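PDB 1ZUD: sulfur carrier protein ThiS adenylyltransferase from Escherichia coli, which catalyses the ATP-dependent adenylation of the C-terminal glycine carboxylate of the sulfur carrier protein ThiS, a step in thiamine biosynthesis. Local coordinates for residues 13-16 with 17-20; 45-49 with 50-54; 63-66 with 67-70; 110-113 with 114-118; 188-191 with 192-195. All blocks are in the same frame, centred on the assembly; numbering follows the deposited sequence.

Contact 1: residues 13-16 with 17-20; sequences ILLD and DIAL. With CA (calcium ion), chain I.
Ile-13 and Leu-20 close the two ends of this tight loop against each other, their side chains meeting at a slant. The CD2 methyl of Leu-20 bends back to lie 3.9 Å from CG2 of Ile-13 and almost as near its CD1. A chi1 of -71° puts CG1 of Ile-13 beside its backbone N and CG2 beside the carbonyl carbon, and the leucine methyl touches both branches. Next to this pair the backbones also close up: Ala-19 CA aims its hydrogen at Ile-13 O across 3.2 Å, a nearly straight CA-H...O contact.

The middle of the loop is a type I beta turn, residues 15 to 18, built round Leu-15 O. Ile-18 N donates to it at 2.9 Å, coming from above the carbonyl plane, and Ala-19 N adds a weak bond to the same oxygen at 2.8 Å. In one of the two conformers of Ile-18, its CG1 packs on CB of Leu-15 beside this turn. Asp-16 swings its carboxylate to a calcium ion, which OD2 of Asp-16 and the backbone O of Leu-14 each bind at 2.4 Å. A water, bound to the same ion, donates to Ile-13 O at 2.9 Å, so the ion is tied indirectly to the residue that packs on Leu-20.

The loop joins helix 10-13 to helix 19-27. Phe-6 of helix 3-8 covers both Ile-13 and Leu-20, while the second subunit supplies Lys-225 as the salt-bridge partner of Asp-17 OD1 and packs Phe-154 on Ile-18.

Contact 2: residues 45-49 with 50-54; sequences LYLAG and AGVGT
Val-52 folds back on Leu-47 where helix 40-50 ends, in the Rossmann-type beta-alpha-beta unit between strands 30-34 and 54-58. Followed outward, its CB sits 3.8 Å from Leu-47 O, over the same carbonyl that its backbone N uses. One step further, CG2 meets the leucine side chain in one of the two conformers of Leu-47, 4.0 Å from its CG and equally near its CD1. A chi1 of 160° places CG1 anti to the backbone N, which leaves CG2 beside that N and facing the helix.

The backbone makes a Schellman motif. Val-52 N reaches Leu-47 O at 3.3 Å in an almost straight bond (169°), and inside it Gly-51 N donates to Ala-48 O at 3.2 Å from well above the carbonyl plane. Gly-51 takes the positive phi of 88° that this position needs, readily adopted by glycine. Ala-50 N makes a helical bond, 2.8 Å to Tyr-46 O, and its CB rides 3.2 Å from that oxygen.

Gln-12 and Gln-23 both donate to Ala-50 O, and Asn-95 to Ala-48 O. Ile-206 of helix 191-210 packs on Leu-47 and Ala-50. The chemistry is thus that of a buried helix end: the carbonyls of Tyr-46, Leu-47, Ala-48 and Ala-50 are met by backbone or amide N-H groups, with Leu-47 and Val-52 packing over the turn.

Contact 3: residues 63-66 with 67-70; sequences VHLS and NLQR
Asn-67 OD1 takes the N-H of His-64 at 2.8 Å and a weak bond from Lys-83, one of the ATP-binding residues. The loop it braces is a 3-10 turn after strand 54-58, in the nucleotide site of this adenylating enzyme. The His-64 N-H comes in from above the amide's carbonyl plane rather than on a lone pair. It is paired with a backbone bond in the reverse direction, Asn-67 N to His-64 O at 3.0 Å, so that one residue holds both the backbone N-H and the backbone C=O of His-64. Asn-67 gets there with chi1 at -67°, its CG beside the backbone N. Leu-68 N carries the turn on, donating to Leu-65 O at 3.3 Å, and the two leucines touch through their CD1 methyls. CG1 of Val-63 leans on CD2 of Leu-68, and Phe-74 covers both residues.

Arg-70, which binds ATP, is positioned from within the same loop. Its chain runs extended from CG to NE, and NH1 gives its hydrogens to Ser-66 O and to Gln-69 OE1, each at 3.0 Å. With Ser-66 O close to its plane, the guanidinium is fixed in rotation. Gln-69 is anchored in turn by Val-189 O and by Gln-12 of the second subunit, a second shell behind the arginine. One water, at the guanidinium edge, accepts from Arg-70 NH2 at 2.7 Å and from Asn-67 ND2 at 2.9 Å, and is hydrogen-bonded to Ser-66 OG at 2.7 Å.

Contact 4: residues 110-113 with 114-118; sequences EALK and DAVAR. With NA (sodium ion), chain J.
Asp-114, whose backbone N donates to Glu-110 O at 3.0 Å, turns its carboxylate along the helix to the edge of the Arg-118 guanidinium. In one of the two conformers of Asp-114, NE of Arg-118 meets its OD1 at 3.0 Å in a salt bridge; the oxygen lies in the guanidinium plane, while the N-H arrives on the syn side of the carboxylate, 27° out of its plane. A chi1 of -174° sets CG of Asp-114 opposite its own N and beside the carbonyl carbon, heading for the residue one turn on.

On the inner face, Leu-112 and Val-116 lie side by side and point the same way, with CD1 of the leucine 3.8 Å from CG2 of the valine. That CG2 also presses to 3.3 Å from Leu-112 O, the carbonyl which accepts Val-116 N at 2.8 Å almost head-on. Helix 109-118 makes the crossover between parallel strands 99-103 and 121-124 of the Rossmann-like sheet. On its way it packs Leu-112, Ala-115 and Val-116 against strand 30-34, and Ala-138 of helix 129-141 flanks Val-116.

At the C-terminal end a sodium ion takes two of the last carbonyls, Val-116 O at 2.4 Å and Ala-117 O at 2.6 Å. The partial negative charge of a helix C-terminus would suit a cation here. Two waters, Ala-119 O and Thr-144 OG1 fill its other places.

Contact 5: residues 188-191 with 192-195; sequences GVVG and PVVG
Val-190 stands in extended conformation at the N-cap of helix 191-210, and its carbonyl turns in over the first turn to meet Val-193 N at 3.0 Å and Val-194 N at 3.3 Å, both weak bonds. The next carbonyl makes a sounder one, Gly-191 O accepting Gly-195 N at 2.9 Å in its own plane.

Valine methyls and a proline ring pack round this start. CG1 of Val-190, anti to its backbone N (chi1 -179°), rests 3.6 Å from CD of Pro-192, while its CB lies 3.8 Å from CG2 of Val-193; both neighbours run across it at an angle. On another side CG2 of Val-189 touches CB of Val-194 at 4.2 Å. Val-194 has chi1 at 63°, so CG1 sits between the backbone N and the carbonyl carbon and comes to 3.2 Å from Gly-191 O, a tight approach.

Here the subunits and the carrier protein meet. Leu-15 of the second subunit packs on Val-190, the backbone of Val-189 hydrogen-bonds to that subunit, and Gly-66 of the ThiS chain reaches Val-194, whose side chain is close to ATP-binding Gly-38 and touches Arg-70. Chemically, this is a helix start with no polar side chain: the Val-190 carbonyl serves two N-H groups weakly, Pro-192 sits in the first turn where it has no helical N-H bond to lose, and the valines pack on residues of the second subunit and, at Val-194, on ThiS.

Contacts 2, 3 and 5 are largely buried, whereas contacts 1 and 4 lie partly at the surface and each carries a metal ion on backbone oxygens, calcium with a carboxylate besides and sodium at a helix end. Contacts 3 and 5 touch directly, through Arg-70 packing on Val-189 and Gly-191. Contact 3 is rich in polar bonds and water, as suits the ATP site, while contact 5 has apolar side chains only. Contacts 2 and 5 sit at the end of helix 40-50 and the start of helix 191-210. All but contact 4 reach the second subunit.

Contact 1: residues 13-16 with 17-20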
loop_
_atom_site.group_PDB
_atom_site.type_symbol
_atom_site.label_atom_id
_atom_site.label_comp_id
_atom_site.label_asym_id
_atom_site.label_seq_id
_atom_site.Cartn_x
_atom_site.Cartn_y
_atom_site.Cartn_z
ATOM N N ILE C 13 8.939 0.543 19.201
ATOM C CA ILE C 13 9.861 -0.083 20.140
ATOM C C ILE C 13 9.320 -1.339 20.798
ATOM O O ILE C 13 10.085 -2.223 21.136
ATOM C CB ILE C 13 10.304 0.919 21.212
ATOM C CG1 ILE C 13 11.236 1.945 20.572
ATOM C CG2 ILE C 13 11.014 0.187 22.394
ATOM C CD1 ILE C 13 11.499 3.125 21.466
ATOM N N LEU C 14 7.997 -1.415 20.942
ATOM C CA LEU C 14 7.316 -2.581 21.515
ATOM C C LEU C 14 7.521 -3.797 20.615
ATOM O O LEU C 14 7.401 -4.942 21.048
ATOM C CB LEU C 14 5.805 -2.291 21.597
ATOM C CG LEU C 14 5.132 -1.783 22.888
ATOM C CD1 LEU C 14 6.116 -1.163 23.804
ATOM C CD2 LEU C 14 3.977 -0.872 22.528
ATOM N N LEU C 15 7.811 -3.573 19.343
ATOM C CA LEU C 15 7.991 -4.720 18.456
ATOM C C LEU C 15 9.368 -5.311 18.698
ATOM O O LEU C 15 10.346 -4.622 18.509
ATOM C CB LEU C 15 7.892 -4.258 16.993
ATOM C CG LEU C 15 6.508 -3.778 16.573
ATOM C CD1 LEU C 15 6.535 -3.203 15.164
ATOM C CD2 LEU C 15 5.577 -4.977 16.674
ATOM N N ASP C 16 9.454 -6.577 19.071
ATOM C CA ASP C 16 10.771 -7.169 19.320
ATOM C C ASP C 16 11.713 -7.079 18.118
ATOM O O ASP C 16 12.922 -7.007 18.296
ATOM C CB ASP C 16 10.641 -8.627 19.762
ATOM C CG ASP C 16 10.106 -8.775 21.192
ATOM O OD1 ASP C 16 10.029 -9.924 21.638
ATOM O OD2 ASP C 16 9.759 -7.774 21.881
ATOM N N ASP C 17 11.165 -7.060 16.909
ATOM C CA ASP C 17 11.965 -6.922 15.683
ATOM C C ASP C 17 12.688 -5.578 15.583
ATOM O O ASP C 17 13.710 -5.461 14.905
ATOM C CB ASP C 17 11.077 -7.068 14.445
ATOM C CG ASP C 17 10.626 -8.496 14.209
ATOM O OD1 ASP C 17 11.499 -9.381 14.098
ATOM O OD2 ASP C 17 9.402 -8.736 14.129
ATOM N N ILE C 18 12.171 -4.555 16.246
ATOM C CA ILE C 18 12.795 -3.243 16.186
ATOM C C ILE C 18 13.398 -2.970 17.580
ATOM O O ILE C 18 14.619 -2.818 17.760
ATOM C CB ILE C 18 11.747 -2.145 15.859
ATOM C CG1 ILE C 18 10.852 -2.603 14.697
ATOM C CG2 ILE C 18 12.442 -0.852 15.504
ATOM C CD1 ILE C 18 11.608 -2.928 13.450
ATOM N N ALA C 19 12.522 -2.827 18.566
ATOM C CA ALA C 19 12.980 -2.657 19.935
ATOM C C ALA C 19 13.896 -1.440 20.136
ATOM O O ALA C 19 13.974 -0.568 19.267
ATOM C CB ALA C 19 13.687 -3.970 20.370
ATOM N N LEU C 20 14.611 -1.390 21.263
ATOM C CA LEU C 20 15.483 -0.248 21.537
ATOM C C LEU C 20 16.676 -0.216 20.575
ATOM O O LEU C 20 17.047 0.844 20.089
ATOM C CB LEU C 20 15.968 -0.285 22.984
ATOM C CG LEU C 20 14.885 0.103 23.992
ATOM C CD1 LEU C 20 15.470 -0.064 25.402
ATOM C CD2 LEU C 20 14.379 1.538 23.746
HETATM CA CA CA I . 8.261 -6.212 22.898
HETATM O O HOH W 1 10.012 -4.714 22.569
#

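Contact 2: residues 45-49 with 50-54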
loop_
_atom_site.group_PDB
_atom_site.type_symbol
_atom_site.label_atom_id
_atom_site.label_comp_id
_atom_site.label_asym_id
_atom_site.label_seq_id
_atom_site.Cartn_x
_atom_site.Cartn_y
_atom_site.Cartn_z
ATOM N N LEU C 45 6.810 11.354 5.217
ATOM C CA LEU C 45 5.969 11.472 6.417
ATOM C C LEU C 45 6.207 10.254 7.305
ATOM O O LEU C 45 6.403 10.386 8.496
ATOM C CB LEU C 45 4.465 11.534 6.047
ATOM C CG LEU C 45 3.968 12.970 5.801
ATOM C CD1 LEU C 45 2.712 12.954 4.914
ATOM C CD2 LEU C 45 3.766 13.691 7.161
ATOM N N TYR C 46 6.151 9.060 6.724
ATOM C CA TYR C 46 6.332 7.834 7.530
ATOM C C TYR C 46 7.734 7.659 8.054
ATOM O O TYR C 46 7.943 7.127 9.169
ATOM C CB TYR C 46 5.912 6.577 6.735
ATOM C CG TYR C 46 4.411 6.445 6.682
ATOM C CD1 TYR C 46 3.708 6.791 5.514
ATOM C CD2 TYR C 46 3.691 6.103 7.828
ATOM C CE1 TYR C 46 2.320 6.827 5.494
ATOM C CE2 TYR C 46 2.273 6.096 7.822
ATOM C CZ TYR C 46 1.604 6.469 6.637
ATOM O OH TYR C 46 0.235 6.443 6.588
ATOM N N LEU C 47 8.711 8.034 7.243
ATOM C CA LEU C 47 10.126 7.915 7.665
ATOM C C LEU C 47 10.363 8.928 8.804
ATOM O O LEU C 47 11.051 8.629 9.795
ATOM C CB LEU C 47 11.028 8.153 6.456
ATOM C CG LEU C 47 11.697 6.899 5.812
ATOM C CD1 LEU C 47 11.238 5.552 6.395
ATOM C CD2 LEU C 47 11.505 6.981 4.326
ATOM N N ALA C 48 9.802 10.129 8.672
ATOM C CA ALA C 48 9.936 11.103 9.778
ATOM C C ALA C 48 9.253 10.560 11.050
ATOM O O ALA C 48 9.799 10.657 12.172
ATOM C CB ALA C 48 9.294 12.431 9.403
ATOM N N GLY C 49 8.052 10.009 10.885
ATOM C CA GLY C 49 7.348 9.505 12.044
ATOM C C GLY C 49 8.098 8.358 12.667
ATOM O O GLY C 49 8.041 8.195 13.891
ATOM N N ALA C 50 8.793 7.567 11.845
ATOM C CA ALA C 50 9.562 6.409 12.314
ATOM C C ALA C 50 10.865 6.727 13.080
ATOM O O ALA C 50 11.491 5.824 13.684
ATOM C CB ALA C 50 9.934 5.489 11.089
ATOM N N GLY C 51 11.324 7.968 12.994
ATOM C CA GLY C 51 12.554 8.323 13.659
ATOM C C GLY C 51 13.842 8.113 12.863
ATOM O O GLY C 51 14.906 7.903 13.460
ATOM N N VAL C 52 13.764 8.121 11.533
ATOM C CA VAL C 52 15.004 8.040 10.761
ATOM C C VAL C 52 15.688 9.355 11.158
ATOM O O VAL C 52 15.116 10.437 11.002
ATOM C CB VAL C 52 14.710 7.989 9.238
ATOM C CG1 VAL C 52 15.924 8.383 8.461
ATOM C CG2 VAL C 52 14.274 6.584 8.865
ATOM N N GLY C 53 16.901 9.244 11.683
ATOM C CA GLY C 53 17.676 10.389 12.174
ATOM C C GLY C 53 17.938 11.581 11.277
ATOM O O GLY C 53 17.934 12.766 11.738
ATOM N N THR C 54 18.225 11.284 10.012
ATOM C CA THR C 54 18.442 12.347 9.024
ATOM C C THR C 54 17.710 12.034 7.721
ATOM O O THR C 54 17.863 10.957 7.140
ATOM C CB THR C 54 19.936 12.545 8.687
ATOM O OG1 THR C 54 20.665 12.753 9.893
ATOM C CG2 THR C 54 20.131 13.783 7.786
#

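Contact 3: residues 63-66 with 67-70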
loop_
_atom_site.group_PDB
_atom_site.type_symbol
_atom_site.label_atom_id
_atom_site.label_comp_id
_atom_site.label_asym_id
_atom_site.label_seq_id
_atom_site.Cartn_x
_atom_site.Cartn_y
_atom_site.Cartn_z
ATOM N N VAL C 63 4.918 23.983 -5.116
ATOM C CA VAL C 63 3.612 23.369 -4.980
ATOM C C VAL C 63 2.594 23.968 -5.969
ATOM O O VAL C 63 2.531 25.186 -6.167
ATOM C CB VAL C 63 3.105 23.512 -3.528
ATOM C CG1 VAL C 63 1.717 22.868 -3.402
ATOM C CG2 VAL C 63 4.176 22.856 -2.532
ATOM N N HIS C 64 1.781 23.114 -6.588
ATOM C CA HIS C 64 0.754 23.585 -7.535
ATOM C C HIS C 64 -0.546 23.031 -7.010
ATOM O O HIS C 64 -0.544 21.975 -6.380
ATOM C CB HIS C 64 1.032 23.050 -8.943
ATOM C CG HIS C 64 2.377 23.442 -9.476
ATOM N ND1 HIS C 64 2.764 24.758 -9.629
ATOM C CD2 HIS C 64 3.451 22.692 -9.827
ATOM C CE1 HIS C 64 4.020 24.802 -10.042
ATOM N NE2 HIS C 64 4.459 23.561 -10.168
ATOM N N LEU C 65 -1.673 23.675 -7.344
ATOM C CA LEU C 65 -2.960 23.222 -6.839
ATOM C C LEU C 65 -3.263 21.775 -7.237
ATOM O O LEU C 65 -3.805 21.016 -6.439
ATOM C CB LEU C 65 -4.087 24.157 -7.359
ATOM C CG LEU C 65 -5.518 23.670 -7.183
ATOM C CD1 LEU C 65 -5.830 23.518 -5.650
ATOM C CD2 LEU C 65 -6.462 24.673 -7.872
ATOM N N SER C 66 -2.930 21.406 -8.476
ATOM C CA SER C 66 -3.219 20.044 -8.941
ATOM C C SER C 66 -2.399 18.943 -8.222
ATOM O O SER C 66 -2.688 17.757 -8.354
ATOM C CB SER C 66 -3.002 19.951 -10.447
ATOM O OG SER C 66 -1.624 20.020 -10.712
ATOM N N ASN C 67 -1.383 19.338 -7.474
ATOM C CA ASN C 67 -0.574 18.407 -6.667
ATOM C C ASN C 67 -1.325 17.820 -5.474
ATOM O O ASN C 67 -1.082 16.689 -5.062
ATOM C CB ASN C 67 0.610 19.140 -6.007
ATOM C CG ASN C 67 1.642 19.650 -6.997
ATOM O OD1 ASN C 67 2.527 20.394 -6.596
ATOM N ND2 ASN C 67 1.545 19.243 -8.279
ATOM N N LEU C 68 -2.217 18.625 -4.895
ATOM C CA LEU C 68 -2.870 18.262 -3.671
ATOM C C LEU C 68 -3.674 16.984 -3.714
ATOM O O LEU C 68 -3.830 16.350 -2.688
ATOM C CB LEU C 68 -3.728 19.455 -3.159
ATOM C CG LEU C 68 -2.911 20.788 -3.036
ATOM C CD1 LEU C 68 -3.755 21.933 -2.303
ATOM C CD2 LEU C 68 -1.608 20.548 -2.203
ATOM N N GLN C 69 -4.142 16.579 -4.886
ATOM C CA GLN C 69 -4.918 15.350 -4.975
ATOM C C GLN C 69 -4.079 14.133 -4.549
ATOM O O GLN C 69 -4.634 13.072 -4.248
ATOM C CB GLN C 69 -5.416 15.209 -6.425
ATOM C CG GLN C 69 -6.032 13.903 -6.806
ATOM C CD GLN C 69 -5.020 13.071 -7.645
ATOM O OE1 GLN C 69 -3.878 13.493 -7.826
ATOM N NE2 GLN C 69 -5.443 11.927 -8.143
ATOM N N ARG C 70 -2.748 14.253 -4.535
ATOM C CA ARG C 70 -1.953 13.062 -4.145
ATOM C C ARG C 70 -0.746 13.347 -3.298
ATOM O O ARG C 70 -0.136 12.434 -2.757
ATOM C CB ARG C 70 -1.508 12.275 -5.419
ATOM C CG ARG C 70 -0.583 13.038 -6.344
ATOM C CD ARG C 70 -0.554 12.482 -7.772
ATOM N NE ARG C 70 0.210 13.377 -8.651
ATOM C CZ ARG C 70 -0.218 14.583 -9.003
ATOM N NH1 ARG C 70 -1.411 15.013 -8.578
ATOM N NH2 ARG C 70 0.564 15.389 -9.712
HETATM O O HOH W 2 -5.273 18.612 -6.134
HETATM O O HOH W 3 0.048 17.943 -10.426
#

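Contact 4: residues 110-113 with 114-118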
loop_
_atom_site.group_PDB
_atom_site.type_symbol
_atom_site.label_atom_id
_atom_site.label_comp_id
_atom_site.label_asym_id
_atom_site.label_seq_id
_atom_site.Cartn_x
_atom_site.Cartn_y
_atom_site.Cartn_z
ATOM N N GLU C 110 27.765 15.658 -9.811
ATOM C CA GLU C 110 28.472 15.709 -8.547
ATOM C C GLU C 110 27.588 15.883 -7.299
ATOM O O GLU C 110 27.859 15.290 -6.261
ATOM C CB GLU C 110 29.497 16.845 -8.628
ATOM C CG GLU C 110 30.225 17.154 -7.366
ATOM C CD GLU C 110 30.836 18.549 -7.412
ATOM O OE1 GLU C 110 30.118 19.527 -7.090
ATOM O OE2 GLU C 110 32.026 18.670 -7.795
ATOM N N ALA C 111 26.570 16.721 -7.383
ATOM C CA ALA C 111 25.684 16.935 -6.235
ATOM C C ALA C 111 24.909 15.616 -5.947
ATOM O O ALA C 111 24.684 15.269 -4.794
ATOM C CB ALA C 111 24.681 18.066 -6.546
ATOM N N LEU C 112 24.509 14.899 -6.991
ATOM C CA LEU C 112 23.785 13.648 -6.778
ATOM C C LEU C 112 24.724 12.626 -6.098
ATOM O O LEU C 112 24.381 11.969 -5.072
ATOM C CB LEU C 112 23.290 13.103 -8.133
ATOM C CG LEU C 112 22.786 11.661 -8.113
ATOM C CD1 LEU C 112 21.531 11.558 -7.213
ATOM C CD2 LEU C 112 22.427 11.208 -9.551
ATOM N N LYS C 113 25.925 12.495 -6.663
ATOM C CA LYS C 113 26.896 11.567 -6.106
ATOM C C LYS C 113 27.198 11.837 -4.636
ATOM O O LYS C 113 27.337 10.922 -3.843
ATOM C CB LYS C 113 28.211 11.628 -6.910
ATOM C CG LYS C 113 28.131 10.896 -8.254
ATOM C CD LYS C 113 29.448 11.063 -8.998
ATOM C CE LYS C 113 29.630 10.046 -10.127
ATOM N NZ LYS C 113 29.020 10.504 -11.413
ATOM N N ASP C 114 27.298 13.108 -4.261
ATOM C CA ASP C 114 27.617 13.408 -2.900
ATOM C C ASP C 114 26.457 13.078 -1.973
ATOM O O ASP C 114 26.681 12.603 -0.848
ATOM C CB ASP C 114 28.021 14.889 -2.756
ATOM C CG ASP C 114 28.512 15.225 -1.349
ATOM O OD1 ASP C 114 27.684 15.667 -0.514
ATOM O OD2 ASP C 114 29.721 15.030 -1.065
ATOM N N ALA C 115 25.222 13.324 -2.428
ATOM C CA ALA C 115 24.063 13.001 -1.577
ATOM C C ALA C 115 23.901 11.457 -1.474
ATOM O O ALA C 115 23.577 10.896 -0.413
ATOM C CB ALA C 115 22.764 13.635 -2.188
ATOM N N VAL C 116 24.134 10.764 -2.569
ATOM C CA VAL C 116 24.026 9.316 -2.506
ATOM C C VAL C 116 25.092 8.765 -1.575
ATOM O O VAL C 116 24.832 7.878 -0.773
ATOM C CB VAL C 116 24.156 8.716 -3.930
ATOM C CG1 VAL C 116 24.284 7.161 -3.898
ATOM C CG2 VAL C 116 22.913 9.090 -4.689
ATOM N N ALA C 117 26.305 9.296 -1.646
ATOM C CA ALA C 117 27.380 8.751 -0.794
ATOM C C ALA C 117 27.060 8.900 0.696
ATOM O O ALA C 117 27.240 7.981 1.468
ATOM C CB ALA C 117 28.705 9.430 -1.118
ATOM N N ARG C 118 26.540 10.057 1.077
ATOM C CA ARG C 118 26.175 10.322 2.476
ATOM C C ARG C 118 24.979 9.520 2.984
ATOM O O ARG C 118 24.917 9.215 4.159
ATOM C CB ARG C 118 25.851 11.802 2.637
ATOM C CG ARG C 118 27.092 12.696 2.490
ATOM C CD ARG C 118 26.751 14.210 2.494
ATOM N NE ARG C 118 27.949 15.050 2.368
ATOM C CZ ARG C 118 28.791 15.317 3.364
ATOM N NH1 ARG C 118 28.575 14.825 4.586
ATOM N NH2 ARG C 118 29.869 16.056 3.125
HETATM NA NA NA J . 25.792 6.060 0.537
HETATM O O HOH W 4 26.435 4.485 2.248
HETATM O O HOH W 5 28.123 5.525 -0.275
#

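Contact 5: residues 188-191 with 192-195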
loop_
_atom_site.group_PDB
_atom_site.type_symbol
_atom_site.label_atom_id
_atom_site.label_comp_id
_atom_site.label_asym_id
_atom_site.label_seq_id
_atom_site.Cartn_x
_atom_site.Cartn_y
_atom_site.Cartn_z
ATOM N N GLY C 188 -2.733 10.546 -16.016
ATOM C CA GLY C 188 -3.466 10.533 -14.760
ATOM C C GLY C 188 -2.986 9.440 -13.797
ATOM O O GLY C 188 -2.286 8.436 -14.149
ATOM N N VAL C 189 -3.380 9.637 -12.557
ATOM C CA VAL C 189 -3.046 8.713 -11.502
ATOM C C VAL C 189 -3.982 8.905 -10.312
ATOM O O VAL C 189 -4.456 10.033 -9.997
ATOM C CB VAL C 189 -1.572 8.885 -11.105
ATOM C CG1 VAL C 189 -1.368 10.241 -10.447
ATOM C CG2 VAL C 189 -1.120 7.696 -10.210
ATOM N N VAL C 190 -4.299 7.776 -9.707
ATOM C CA VAL C 190 -5.163 7.706 -8.531
ATOM C C VAL C 190 -4.275 7.954 -7.307
ATOM O O VAL C 190 -3.206 7.333 -7.140
ATOM C CB VAL C 190 -5.835 6.310 -8.474
ATOM C CG1 VAL C 190 -6.749 6.212 -7.271
ATOM C CG2 VAL C 190 -6.640 6.086 -9.777
ATOM N N GLY C 191 -4.716 8.897 -6.477
ATOM C CA GLY C 191 -3.989 9.289 -5.311
ATOM C C GLY C 191 -3.471 8.164 -4.448
ATOM O O GLY C 191 -2.264 8.039 -4.225
ATOM N N PRO C 192 -4.375 7.319 -3.949
ATOM C CA PRO C 192 -3.969 6.208 -3.088
ATOM C C PRO C 192 -3.133 5.154 -3.793
ATOM O O PRO C 192 -2.499 4.374 -3.140
ATOM C CB PRO C 192 -5.300 5.614 -2.604
ATOM C CG PRO C 192 -6.332 6.700 -2.819
ATOM C CD PRO C 192 -5.849 7.489 -4.000
ATOM N N VAL C 193 -3.137 5.087 -5.104
ATOM C CA VAL C 193 -2.250 4.077 -5.720
ATOM C C VAL C 193 -0.782 4.547 -5.614
ATOM O O VAL C 193 0.109 3.798 -5.194
ATOM C CB VAL C 193 -2.612 3.831 -7.209
ATOM C CG1 VAL C 193 -1.558 2.873 -7.839
ATOM C CG2 VAL C 193 -4.030 3.217 -7.304
ATOM N N VAL C 194 -0.499 5.785 -5.996
ATOM C CA VAL C 194 0.880 6.251 -5.902
ATOM C C VAL C 194 1.229 6.330 -4.398
ATOM O O VAL C 194 2.373 6.096 -3.976
ATOM C CB VAL C 194 1.119 7.628 -6.654
ATOM C CG1 VAL C 194 0.294 8.778 -6.042
ATOM C CG2 VAL C 194 2.576 8.002 -6.516
ATOM N N GLY C 195 0.237 6.648 -3.578
ATOM C CA GLY C 195 0.459 6.721 -2.131
ATOM C C GLY C 195 0.849 5.353 -1.546
ATOM O O GLY C 195 1.767 5.290 -0.707
#